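Local coordinates for protein capsid (Human calicivirus NLV/Boxer/2001/US, PDB 4RDL) that binds histo-blood group antigens such as the Lewis y tetrasaccharide through its protruding (P) domain, the outward-facing part of the norovirus capsid, at residues P46-G51 with F107-N112; Q60-V65 with S101-G106; I214-S219 with P230-Q235; V53-Q58 with S239-E244. All coordinates share one frame; numbering follows the deposited sequence.

Interaction 1. Residues P46-G51 with F107-N112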
loop_
_atom_site.group_PDB
_atom_site.type_symbol
_atom_site.label_atom_id
_atom_site.label_comp_id
_atom_site.label_asym_id
_atom_site.label_seq_id
_atom_site.Cartn_x
_atom_site.Cartn_y
_atom_site.Cartn_z
ATOM N N PRO A 46 -20.748 -11.667 -2.285
ATOM C CA PRO A 46 -19.323 -11.355 -2.421
ATOM C C PRO A 46 -18.470 -12.620 -2.383
ATOM O O PRO A 46 -18.684 -13.499 -1.541
ATOM C CB PRO A 46 -19.040 -10.486 -1.190
ATOM C CG PRO A 46 -20.011 -10.970 -0.175
ATOM C CD PRO A 46 -21.262 -11.333 -0.943
ATOM N N GLN A 47 -17.517 -12.711 -3.303
ATOM C CA GLN A 47 -16.526 -13.776 -3.274
ATOM C C GLN A 47 -15.198 -13.173 -3.703
ATOM O O GLN A 47 -14.504 -13.689 -4.586
ATOM C CB GLN A 47 -16.926 -14.961 -4.162
ATOM C CG GLN A 47 -15.997 -16.158 -3.984
ATOM C CD GLN A 47 -16.450 -17.404 -4.717
ATOM O OE1 GLN A 47 -17.451 -17.398 -5.432
ATOM N NE2 GLN A 47 -15.704 -18.490 -4.537
ATOM N N PHE A 48 -14.859 -12.055 -3.071
ATOM C CA PHE A 48 -13.605 -11.377 -3.351
ATOM C C PHE A 48 -12.454 -12.329 -3.052
ATOM O O PHE A 48 -12.571 -13.199 -2.182
ATOM C CB PHE A 48 -13.487 -10.103 -2.514
ATOM C CG PHE A 48 -14.682 -9.201 -2.623
ATOM C CD1 PHE A 48 -15.362 -9.078 -3.824
ATOM C CD2 PHE A 48 -15.140 -8.499 -1.518
ATOM C CE1 PHE A 48 -16.481 -8.256 -3.924
ATOM C CE2 PHE A 48 -16.242 -7.674 -1.613
ATOM C CZ PHE A 48 -16.925 -7.563 -2.813
ATOM N N GLN A 49 -11.351 -12.181 -3.781
ATOM C CA GLN A 49 -10.190 -13.027 -3.553
ATOM C C GLN A 49 -9.097 -12.285 -2.797
ATOM O O GLN A 49 -8.205 -12.907 -2.214
ATOM C CB GLN A 49 -9.672 -13.588 -4.874
ATOM C CG GLN A 49 -10.682 -14.502 -5.536
ATOM C CD GLN A 49 -11.088 -15.638 -4.620
ATOM O OE1 GLN A 49 -10.240 -16.390 -4.139
ATOM N NE2 GLN A 49 -12.389 -15.760 -4.356
ATOM N N ASN A 50 -9.173 -10.956 -2.822
ATOM C CA ASN A 50 -8.321 -10.120 -1.993
ATOM C C ASN A 50 -9.073 -9.666 -0.741
ATOM O O ASN A 50 -10.307 -9.682 -0.713
ATOM C CB ASN A 50 -7.773 -8.941 -2.796
ATOM C CG ASN A 50 -6.718 -9.375 -3.798
ATOM O OD1 ASN A 50 -5.900 -10.249 -3.501
ATOM N ND2 ASN A 50 -6.740 -8.787 -4.988
ATOM N N GLY A 51 -8.325 -9.298 0.296
ATOM C CA GLY A 51 -8.896 -8.972 1.598
ATOM C C GLY A 51 -9.512 -10.157 2.320
ATOM O O GLY A 51 -10.365 -9.957 3.193
ATOM N N PHE A 107 -2.978 -10.263 -7.067
ATOM C CA PHE A 107 -3.538 -10.136 -8.411
ATOM C C PHE A 107 -4.936 -9.496 -8.350
ATOM O O PHE A 107 -5.740 -9.860 -7.502
ATOM C CB PHE A 107 -3.619 -11.523 -9.058
ATOM C CG PHE A 107 -3.810 -11.494 -10.552
ATOM C CD1 PHE A 107 -2.713 -11.512 -11.412
ATOM C CD2 PHE A 107 -5.079 -11.469 -11.102
ATOM C CE1 PHE A 107 -2.886 -11.491 -12.791
ATOM C CE2 PHE A 107 -5.263 -11.453 -12.482
ATOM C CZ PHE A 107 -4.166 -11.467 -13.328
ATOM N N PRO A 108 -5.232 -8.542 -9.250
ATOM C CA PRO A 108 -6.560 -7.908 -9.230
ATOM C C PRO A 108 -7.695 -8.935 -9.239
ATOM O O PRO A 108 -7.646 -9.911 -10.003
ATOM C CB PRO A 108 -6.580 -7.101 -10.535
ATOM C CG PRO A 108 -5.154 -6.777 -10.788
ATOM C CD PRO A 108 -4.393 -8.017 -10.345
ATOM N N ASP A 109 -8.716 -8.718 -8.408
ATOM C CA ASP A 109 -9.864 -9.631 -8.381
ATOM C C ASP A 109 -11.123 -9.024 -9.005
ATOM O O ASP A 109 -12.248 -9.340 -8.618
ATOM C CB ASP A 109 -10.116 -10.209 -6.976
ATOM C CG ASP A 109 -10.647 -9.185 -5.985
ATOM O OD1 ASP A 109 -10.696 -7.982 -6.312
ATOM O OD2 ASP A 109 -11.008 -9.597 -4.854
ATOM N N PHE A 110 -10.916 -8.174 -10.002
ATOM C CA PHE A 110 -12.005 -7.627 -10.799
ATOM C C PHE A 110 -12.185 -8.478 -12.045
ATOM O O PHE A 110 -11.263 -8.606 -12.861
ATOM C CB PHE A 110 -11.731 -6.164 -11.150
ATOM C CG PHE A 110 -11.574 -5.294 -9.938
ATOM C CD1 PHE A 110 -12.679 -4.935 -9.187
ATOM C CD2 PHE A 110 -10.321 -4.889 -9.512
ATOM C CE1 PHE A 110 -12.535 -4.162 -8.044
ATOM C CE2 PHE A 110 -10.168 -4.120 -8.366
ATOM C CZ PHE A 110 -11.278 -3.759 -7.633
ATOM N N GLY A 111 -13.369 -9.071 -12.175
ATOM C CA GLY A 111 -13.642 -10.019 -13.235
ATOM C C GLY A 111 -14.510 -9.474 -14.350
ATOM O O GLY A 111 -15.328 -8.578 -14.128
ATOM N N ASN A 112 -14.322 -10.033 -15.544
ATOM C CA ASN A 112 -15.131 -9.703 -16.714
ATOM C C ASN A 112 -15.075 -8.239 -17.109
ATOM O O ASN A 112 -16.078 -7.672 -17.536
ATOM C CB ASN A 112 -16.595 -10.128 -16.533
ATOM C CG ASN A 112 -17.284 -10.366 -17.864
ATOM O OD1 ASN A 112 -16.717 -10.995 -18.753
ATOM N ND2 ASN A 112 -18.500 -9.854 -18.013
HETATM O O HOH W 1 -8.304 -6.650 -6.211
#
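A single carboxylate oxygen of Asp109 holds the loop at Gln49 and Asn50. Asp109 OD2 accepts from Gln49 N at 2.8 Å, using the lone pair that points away from OD1. It also accepts from Asn50 N at 3.1 Å, along an almost straight bond of 173° that arrives from above the carboxylate plane. Two successive amides are thus satisfied by one acceptor, a task that suits a short, charged aspartate. Its CG sits between the backbone N and the carbonyl carbon (chi1 70°), which swings the carboxylate toward the 46-51 loop. This is the tight part of the contact: Phe48 CB lies 3.4 Å from Asp109 OD2, and Gln49 CB meets Asp109 CB at 4.0 Å. The other oxygen, OD1, forms a salt bridge with Arg28, which fixes the rotation of the group and probably favours its ionised form. The looser side lies beyond Asn50, where a single water bridges the two segments. Asn50 ND2 gives one bond to Phe107 O, 2.9 Å away and well above that carbonyl's plane, and another to the water at 2.9 Å; Asp109 N reaches the same water at 3.0 Å. The amide suits asparagine because its OD1 can simultaneously take a bond from Thr62 OG1. Both segments are loops: Phe48 leans on Tyr216 of strand 213-220, while Phe107 and Pro108 pack on Met73 of strand 72-80. The second loop, 107-112, runs on into strand 113-121, which carries the glycan-pocket residues Asp114 and His116.

Interaction 2. Residues Q60-V65 with S101-G106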
loop_
_atom_site.group_PDB
_atom_site.type_symbol
_atom_site.label_atom_id
_atom_site.label_comp_id
_atom_site.label_asym_id
_atom_site.label_seq_id
_atom_site.Cartn_x
_atom_site.Cartn_y
_atom_site.Cartn_z
ATOM N N GLN A 60 -6.414 -16.303 2.595
ATOM C CA GLN A 60 -7.180 -17.040 1.593
ATOM C C GLN A 60 -7.131 -16.363 0.230
ATOM O O GLN A 60 -6.776 -15.191 0.126
ATOM C CB GLN A 60 -8.630 -17.183 2.038
ATOM C CG GLN A 60 -8.795 -17.936 3.344
ATOM C CD GLN A 60 -10.240 -18.053 3.733
ATOM O OE1 GLN A 60 -11.070 -17.281 3.269
ATOM N NE2 GLN A 60 -10.554 -19.022 4.591
ATOM N N GLY A 61 -7.502 -17.105 -0.809
ATOM C CA GLY A 61 -7.551 -16.564 -2.155
ATOM C C GLY A 61 -6.202 -16.058 -2.614
ATOM O O GLY A 61 -5.198 -16.763 -2.505
ATOM N N THR A 62 -6.179 -14.832 -3.128
ATOM C CA THR A 62 -4.934 -14.207 -3.561
ATOM C C THR A 62 -4.446 -13.176 -2.541
ATOM O O THR A 62 -3.604 -12.325 -2.835
ATOM C CB THR A 62 -5.102 -13.545 -4.938
ATOM O OG1 THR A 62 -6.199 -12.620 -4.890
ATOM C CG2 THR A 62 -5.392 -14.603 -5.992
ATOM N N THR A 63 -4.966 -13.261 -1.326
ATOM C CA THR A 63 -4.665 -12.250 -0.322
ATOM C C THR A 63 -3.273 -12.394 0.272
ATOM O O THR A 63 -2.831 -13.496 0.607
ATOM C CB THR A 63 -5.718 -12.259 0.806
ATOM O OG1 THR A 63 -7.010 -12.088 0.219
ATOM C CG2 THR A 63 -5.465 -11.131 1.803
ATOM N N THR A 64 -2.585 -11.268 0.407
ATOM C CA THR A 64 -1.322 -11.268 1.118
ATOM C C THR A 64 -1.296 -10.154 2.166
ATOM O O THR A 64 -2.331 -9.563 2.475
ATOM C CB THR A 64 -0.113 -11.262 0.145
ATOM O OG1 THR A 64 1.096 -11.569 0.861
ATOM C CG2 THR A 64 0.014 -9.925 -0.588
ATOM N N VAL A 65 -0.125 -9.886 2.727
ATOM C CA VAL A 65 -0.016 -9.068 3.924
ATOM C C VAL A 65 0.001 -7.562 3.653
ATOM O O VAL A 65 -0.723 -6.800 4.310
ATOM C CB VAL A 65 1.242 -9.476 4.730
ATOM C CG1 VAL A 65 1.475 -8.539 5.900
ATOM C CG2 VAL A 65 1.129 -10.921 5.207
ATOM N N SER A 101 -2.610 -21.528 -6.013
ATOM C CA SER A 101 -3.541 -20.543 -5.454
ATOM C C SER A 101 -4.186 -19.943 -6.696
ATOM O O SER A 101 -3.714 -20.210 -7.796
ATOM C CB SER A 101 -2.840 -19.496 -4.581
ATOM O OG SER A 101 -2.075 -18.583 -5.344
ATOM N N PRO A 102 -5.280 -19.169 -6.557
ATOM C CA PRO A 102 -5.997 -18.877 -7.808
ATOM C C PRO A 102 -5.160 -18.086 -8.809
ATOM O O PRO A 102 -5.353 -18.236 -10.013
ATOM C CB PRO A 102 -7.197 -18.050 -7.340
ATOM C CG PRO A 102 -7.384 -18.435 -5.909
ATOM C CD PRO A 102 -6.007 -18.675 -5.376
ATOM N N ALA A 103 -4.250 -17.257 -8.308
ATOM C CA ALA A 103 -3.380 -16.446 -9.142
ATOM C C ALA A 103 -2.284 -15.958 -8.216
ATOM O O ALA A 103 -2.346 -16.204 -7.009
ATOM C CB ALA A 103 -4.164 -15.256 -9.730
ATOM N N PRO A 104 -1.260 -15.284 -8.761
ATOM C CA PRO A 104 -0.243 -14.741 -7.853
ATOM C C PRO A 104 -0.866 -13.846 -6.778
ATOM O O PRO A 104 -1.900 -13.204 -7.012
ATOM C CB PRO A 104 0.637 -13.913 -8.786
ATOM C CG PRO A 104 0.496 -14.592 -10.123
ATOM C CD PRO A 104 -0.943 -15.028 -10.178
ATOM N N LEU A 105 -0.241 -13.788 -5.606
ATOM C CA LEU A 105 -0.788 -12.972 -4.529
ATOM C C LEU A 105 -0.897 -11.506 -4.946
ATOM O O LEU A 105 -0.009 -10.974 -5.624
ATOM C CB LEU A 105 0.048 -13.111 -3.258
ATOM C CG LEU A 105 0.206 -14.551 -2.770
ATOM C CD1 LEU A 105 0.945 -14.579 -1.434
ATOM C CD2 LEU A 105 -1.161 -15.222 -2.638
ATOM N N GLY A 106 -1.994 -10.858 -4.555
ATOM C CA GLY A 106 -2.232 -9.457 -4.886
ATOM C C GLY A 106 -2.910 -9.229 -6.234
ATOM O O GLY A 106 -3.369 -8.128 -6.522
#
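Thr62 and Gly106 are joined by the one hydrogen bond between these loops, from Gly106 N to Thr62 O at 2.8 Å. It is nearly straight (168°) and lies in the carbonyl plane. The same oxygen receives a weaker CA-H...O contact from Leu105 CA at 3.3 Å, so two adjacent residues of the 101-106 loop converge on one acceptor. Glycine suits position 106 because, at its positive phi, a CB would press on the carbonyl oxygen of Leu105.

Van der Waals contacts provide the rest. Thr62 places its methyl beside the backbone N, anti to the carbonyl carbon, and CG2 thereby enters the curve of the opposing loop, 3.6 Å from Ala103 O and 4.0 Å from Ala103 CB. Its hydroxyl is turned to Asn50 of the 46-51 loop, which is why a two-sided threonine fits. Pro102 brings CD to 3.5 Å from Gly61 O. Thr64 and Leu105 cross at about a right angle, Thr64 CB meeting Leu105 CD1 at 3.8 Å.

Within 60-65, Thr63 N bonds to Gln60 O at 3.0 Å, closing a type II' beta turn with Gly61 at its second position, where the phi of 60° favours glycine. A type II' turn thus packs against a loop with two prolines, a loop-to-loop join consistent with the boundary between the P1 and P2 subdomains of norovirus P domains.

Interaction 3. Residues I214-S219 with P230-Q235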
loop_
_atom_site.group_PDB
_atom_site.type_symbol
_atom_site.label_atom_id
_atom_site.label_comp_id
_atom_site.label_asym_id
_atom_site.label_seq_id
_atom_site.Cartn_x
_atom_site.Cartn_y
_atom_site.Cartn_z
ATOM N N ILE A 214 -24.072 -8.049 5.356
ATOM C CA ILE A 214 -22.631 -7.926 5.196
ATOM C C ILE A 214 -22.235 -6.461 5.030
ATOM O O ILE A 214 -22.893 -5.696 4.302
ATOM C CB ILE A 214 -22.154 -8.744 3.982
ATOM C CG1 ILE A 214 -22.443 -10.238 4.207
ATOM C CG2 ILE A 214 -20.679 -8.505 3.700
ATOM C CD1 ILE A 214 -22.271 -11.093 2.977
ATOM N N VAL A 215 -21.165 -6.073 5.720
ATOM C CA VAL A 215 -20.619 -4.725 5.622
ATOM C C VAL A 215 -19.490 -4.663 4.602
ATOM O O VAL A 215 -18.585 -5.498 4.604
ATOM C CB VAL A 215 -20.082 -4.270 6.996
ATOM C CG1 VAL A 215 -19.389 -2.915 6.888
ATOM C CG2 VAL A 215 -21.231 -4.228 8.031
ATOM N N TYR A 216 -19.566 -3.666 3.729
ATOM C CA TYR A 216 -18.509 -3.382 2.756
ATOM C C TYR A 216 -17.806 -2.087 3.103
ATOM O O TYR A 216 -18.444 -1.081 3.428
ATOM C CB TYR A 216 -19.091 -3.294 1.344
ATOM C CG TYR A 216 -19.744 -4.579 0.930
ATOM C CD1 TYR A 216 -18.977 -5.648 0.491
ATOM C CD2 TYR A 216 -21.121 -4.744 1.029
ATOM C CE1 TYR A 216 -19.559 -6.834 0.128
ATOM C CE2 TYR A 216 -21.716 -5.928 0.663
ATOM C CZ TYR A 216 -20.928 -6.970 0.209
ATOM O OH TYR A 216 -21.505 -8.162 -0.163
ATOM N N PHE A 217 -16.482 -2.133 3.068
ATOM C CA PHE A 217 -15.674 -0.940 3.191
ATOM C C PHE A 217 -15.440 -0.417 1.791
ATOM O O PHE A 217 -15.101 -1.185 0.891
ATOM C CB PHE A 217 -14.376 -1.289 3.915
ATOM C CG PHE A 217 -14.621 -1.853 5.279
ATOM C CD1 PHE A 217 -14.772 -1.005 6.367
ATOM C CD2 PHE A 217 -14.773 -3.218 5.464
ATOM C CE1 PHE A 217 -15.053 -1.517 7.618
ATOM C CE2 PHE A 217 -15.054 -3.737 6.714
ATOM C CZ PHE A 217 -15.186 -2.889 7.792
ATOM N N THR A 218 -15.634 0.886 1.607
ATOM C CA THR A 218 -15.617 1.486 0.277
ATOM C C THR A 218 -14.451 2.424 0.080
ATOM O O THR A 218 -13.972 3.067 1.022
ATOM C CB THR A 218 -16.903 2.307 0.013
ATOM O OG1 THR A 218 -16.975 3.399 0.939
ATOM C CG2 THR A 218 -18.148 1.427 0.155
ATOM N N SER A 219 -14.002 2.505 -1.177
ATOM C CA SER A 219 -13.084 3.549 -1.611
ATOM C C SER A 219 -13.552 4.123 -2.931
ATOM O O SER A 219 -14.004 3.390 -3.818
ATOM C CB SER A 219 -11.666 2.994 -1.810
ATOM O OG SER A 219 -11.142 2.474 -0.603
ATOM N N PRO A 230 -16.048 -1.833 -3.315
ATOM C CA PRO A 230 -16.387 -2.480 -2.043
ATOM C C PRO A 230 -15.404 -3.606 -1.720
ATOM O O PRO A 230 -14.969 -4.318 -2.628
ATOM C CB PRO A 230 -17.762 -3.069 -2.331
ATOM C CG PRO A 230 -17.655 -3.486 -3.785
ATOM C CD PRO A 230 -16.767 -2.441 -4.453
ATOM N N CYS A 231 -15.056 -3.756 -0.443
ATOM C CA CYS A 231 -14.263 -4.890 0.020
ATOM C C CYS A 231 -14.815 -5.347 1.374
ATOM O O CYS A 231 -15.573 -4.616 2.018
ATOM C CB CYS A 231 -12.772 -4.532 0.111
ATOM S SG CYS A 231 -12.347 -3.419 1.455
ATOM N N THR A 232 -14.472 -6.557 1.795
ATOM C CA THR A 232 -15.051 -7.095 3.023
ATOM C C THR A 232 -14.166 -6.927 4.268
ATOM O O THR A 232 -14.620 -7.148 5.386
ATOM C CB THR A 232 -15.538 -8.554 2.844
ATOM O OG1 THR A 232 -14.588 -9.295 2.065
ATOM C CG2 THR A 232 -16.895 -8.581 2.124
ATOM N N LEU A 233 -12.911 -6.522 4.074
ATOM C CA LEU A 233 -12.048 -6.139 5.201
ATOM C C LEU A 233 -11.042 -5.070 4.790
ATOM O O LEU A 233 -10.508 -5.114 3.682
ATOM C CB LEU A 233 -11.241 -7.332 5.720
ATOM C CG LEU A 233 -11.882 -8.449 6.534
ATOM C CD1 LEU A 233 -10.860 -9.562 6.796
ATOM C CD2 LEU A 233 -12.463 -7.900 7.843
ATOM N N PRO A 234 -10.738 -4.133 5.703
ATOM C CA PRO A 234 -9.596 -3.241 5.478
ATOM C C PRO A 234 -8.308 -4.060 5.401
ATOM O O PRO A 234 -8.173 -5.069 6.106
ATOM C CB PRO A 234 -9.575 -2.367 6.738
ATOM C CG PRO A 234 -10.973 -2.477 7.308
ATOM C CD PRO A 234 -11.395 -3.883 7.000
ATOM N N GLN A 235 -7.369 -3.636 4.564
ATOM C CA GLN A 235 -6.134 -4.393 4.428
ATOM C C GLN A 235 -5.399 -4.528 5.766
ATOM O O GLN A 235 -4.815 -5.568 6.071
ATOM C CB GLN A 235 -5.209 -3.752 3.398
ATOM C CG GLN A 235 -3.937 -4.562 3.170
ATOM C CD GLN A 235 -4.233 -5.960 2.656
ATOM O OE1 GLN A 235 -5.245 -6.184 1.993
ATOM N NE2 GLN A 235 -3.339 -6.908 2.945
HETATM O O HOH W 2 -17.277 -7.480 5.955
#
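Phe217 and Cys231 form an antiparallel hydrogen-bonded pair in the beta hairpin of strands 213-220 and 228-231, with Phe217 N to Cys231 O at 2.8 Å and Cys231 N to Phe217 O at 2.9 Å. The next pair, Thr218 with Pro230, is non-hydrogen-bonded, a position where proline's missing N-H costs the hairpin nothing; Pro230 O accepts a hydrogen bond from Arg28.

On the Pro230 face, Tyr216 CB rests on Pro230 CB at 3.9 Å. Its ring lies alongside Thr232, whose methyl CG2 reaches CE1 at 3.8 Å, while Trp186 meets the ring edge-to-face. On the other face Cys231 and Phe217 are neighbours, SG to CB 3.8 Å, the short cysteine lying beside the phenylalanine's base. After Cys231 the chain curls round the Phe217 ring, bringing Thr232 O to its edge, 3.7 Å from CE2. With CG beside its backbone N (chi1 -59°), Phe217 sets its ring where Pro234, at the N-cap of helix 235-244, covers one face and Val215 CG1 the opposite one. Proline suits this join because its polarised CH groups can sit on an aromatic: in this CH-pi contact, Pro234 CD lies 3.9 Å from the Phe217 ring centroid, 19° off its normal.

Interaction 4. Residues V53-Q58 with S239-E244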
loop_
_atom_site.group_PDB
_atom_site.type_symbol
_atom_site.label_atom_id
_atom_site.label_comp_id
_atom_site.label_asym_id
_atom_site.label_seq_id
_atom_site.Cartn_x
_atom_site.Cartn_y
_atom_site.Cartn_z
ATOM N N VAL A 53 -9.153 -13.430 4.765
ATOM C CA VAL A 53 -8.360 -14.019 5.842
ATOM C C VAL A 53 -9.327 -14.460 6.941
ATOM O O VAL A 53 -10.372 -13.849 7.130
ATOM C CB VAL A 53 -7.350 -12.988 6.412
ATOM C CG1 VAL A 53 -8.080 -11.837 7.117
ATOM C CG2 VAL A 53 -6.337 -13.643 7.338
ATOM N N THR A 54 -8.998 -15.540 7.639
ATOM C CA THR A 54 -9.782 -15.926 8.800
ATOM C C THR A 54 -9.412 -15.035 9.987
ATOM O O THR A 54 -8.355 -14.389 9.995
ATOM C CB THR A 54 -9.530 -17.380 9.191
ATOM O OG1 THR A 54 -8.141 -17.550 9.509
ATOM C CG2 THR A 54 -9.905 -18.310 8.049
ATOM N N LEU A 55 -10.270 -14.999 11.001
ATOM C CA LEU A 55 -9.960 -14.204 12.188
ATOM C C LEU A 55 -8.710 -14.701 12.906
ATOM O O LEU A 55 -8.047 -13.929 13.614
ATOM C CB LEU A 55 -11.145 -14.160 13.157
ATOM C CG LEU A 55 -12.413 -13.529 12.586
ATOM C CD1 LEU A 55 -13.449 -13.382 13.696
ATOM C CD2 LEU A 55 -12.112 -12.173 11.941
ATOM N N ASP A 56 -8.385 -15.982 12.737
ATOM C CA ASP A 56 -7.164 -16.505 13.351
ATOM C C ASP A 56 -5.918 -16.410 12.451
ATOM O O ASP A 56 -4.878 -16.995 12.755
ATOM C CB ASP A 56 -7.367 -17.899 13.981
ATOM C CG ASP A 56 -7.593 -19.013 12.962
ATOM O OD1 ASP A 56 -7.453 -18.801 11.745
ATOM O OD2 ASP A 56 -7.890 -20.142 13.411
ATOM N N GLY A 57 -6.025 -15.652 11.359
ATOM C CA GLY A 57 -4.857 -15.260 10.584
ATOM C C GLY A 57 -4.440 -16.137 9.411
ATOM O O GLY A 57 -3.280 -16.090 8.992
ATOM N N GLN A 58 -5.369 -16.926 8.875
ATOM C CA GLN A 58 -5.090 -17.769 7.710
ATOM C C GLN A 58 -5.498 -17.059 6.424
ATOM O O GLN A 58 -6.689 -16.843 6.178
ATOM C CB GLN A 58 -5.839 -19.101 7.809
ATOM C CG GLN A 58 -5.509 -19.930 9.037
ATOM C CD GLN A 58 -6.394 -21.163 9.160
ATOM O OE1 GLN A 58 -7.231 -21.258 10.063
ATOM N NE2 GLN A 58 -6.211 -22.115 8.249
ATOM N N SER A 239 -3.456 -7.847 7.773
ATOM C CA SER A 239 -2.102 -7.989 8.309
ATOM C C SER A 239 -2.135 -8.131 9.828
ATOM O O SER A 239 -1.312 -8.837 10.407
ATOM C CB SER A 239 -1.193 -6.838 7.875
ATOM O OG SER A 239 -1.769 -5.581 8.156
ATOM N N HIS A 240 -3.101 -7.479 10.467
ATOM C CA HIS A 240 -3.253 -7.594 11.911
ATOM C C HIS A 240 -3.519 -9.045 12.310
ATOM O O HIS A 240 -2.866 -9.577 13.208
ATOM C CB HIS A 240 -4.376 -6.687 12.407
ATOM C CG HIS A 240 -4.452 -6.583 13.897
ATOM N ND1 HIS A 240 -3.570 -5.821 14.634
ATOM C CD2 HIS A 240 -5.308 -7.138 14.790
ATOM C CE1 HIS A 240 -3.881 -5.910 15.915
ATOM N NE2 HIS A 240 -4.931 -6.704 16.037
ATOM N N PHE A 241 -4.479 -9.686 11.647
ATOM C CA PHE A 241 -4.825 -11.063 11.996
ATOM C C PHE A 241 -3.669 -12.017 11.675
ATOM O O PHE A 241 -3.418 -12.961 12.416
ATOM C CB PHE A 241 -6.115 -11.499 11.290
ATOM C CG PHE A 241 -7.316 -10.655 11.640
ATOM C CD1 PHE A 241 -7.392 -9.991 12.858
ATOM C CD2 PHE A 241 -8.369 -10.529 10.747
ATOM C CE1 PHE A 241 -8.494 -9.211 13.175
ATOM C CE2 PHE A 241 -9.473 -9.751 11.058
ATOM C CZ PHE A 241 -9.539 -9.097 12.278
ATOM N N VAL A 242 -2.962 -11.772 10.577
ATOM C CA VAL A 242 -1.813 -12.605 10.239
ATOM C C VAL A 242 -0.743 -12.473 11.320
ATOM O O VAL A 242 -0.148 -13.465 11.764
ATOM C CB VAL A 242 -1.226 -12.240 8.860
ATOM C CG1 VAL A 242 0.113 -12.953 8.644
ATOM C CG2 VAL A 242 -2.209 -12.612 7.766
ATOM N N ASN A 243 -0.512 -11.241 11.753
ATOM C CA ASN A 243 0.451 -10.975 12.811
ATOM C C ASN A 243 0.099 -11.655 14.137
ATOM O O ASN A 243 0.951 -12.258 14.791
ATOM C CB ASN A 243 0.560 -9.470 13.038
ATOM C CG ASN A 243 1.773 -9.097 13.838
ATOM O OD1 ASN A 243 2.870 -9.009 13.297
ATOM N ND2 ASN A 243 1.592 -8.890 15.135
ATOM N N GLU A 244 -1.166 -11.549 14.531
ATOM C CA GLU A 244 -1.605 -11.995 15.850
ATOM C C GLU A 244 -1.818 -13.500 15.960
ATOM O O GLU A 244 -1.463 -14.101 16.970
ATOM C CB GLU A 244 -2.889 -11.259 16.254
ATOM C CG GLU A 244 -2.699 -9.774 16.430
ATOM C CD GLU A 244 -1.703 -9.459 17.520
ATOM O OE1 GLU A 244 -2.062 -9.584 18.712
ATOM O OE2 GLU A 244 -0.553 -9.110 17.186
HETATM O O HOH W 3 -5.737 -13.002 14.880
#
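Phe241 carries this loop-to-helix contact. With CG beside the backbone N (chi1 -60°), its ring leaves the helix toward the 53-58 loop. Val53 comes at the ring edge, in plane, CG1 lying 3.9 Å from Phe241 CD2. Leu55 starts by heading away, but with CD1 anti to CA (chi2 -173°) the other methyl, CD2, folds back to 3.7 Å from Phe241 CE2, and the two side chains run side by side. Branched aliphatics fill well round a flat ring.

Gly57 fits where the chain comes closest: its CA is 3.3 Å from Phe241 O in a CA-H...O contact, a CB here would run into that oxygen, and the phi of 92° also calls for glycine. Val242 covers it from beside, CG2 to Gly57 O 3.8 Å. The type I beta turn from Thr54 to Gly57 is braced by Thr54, whose OG1 accepts from Gln58 N at 2.9 Å and donates to Asp56 OD1 at 2.7 Å. A water bonds to Leu55 O, at 2.8 Å, and weakly to Phe241 O.

Met271 of strand 265-272 touches both Leu55 and Phe241, and Phe14 meets the Phe241 ring. On helix 235-244, Val242 also packs on Ile19 of the second subunit.

Interactions 1, 2 and 3 are buried, whereas interaction 4 is partly buried and lies farthest from the chain centre, where its helix also faces the second subunit. Chemistry follows place. Interaction 1 relies on a buried carboxylate and water, interaction 2 on one backbone bond among apolar groups, interaction 3 on sheet pairing, and interaction 4 on side-chain packing with no direct hydrogen bond across it. Segments 46-51, 53-58 and 60-65 belong to one long loop, which successively meets 107-112, the helix and 101-106. Thr62 OG1 and Asn50 OD1 tie interactions 1 and 2 together; Gln235 NE2 links interaction 3 to Thr64 O, and Leu233 packs on Val53 of interaction 4.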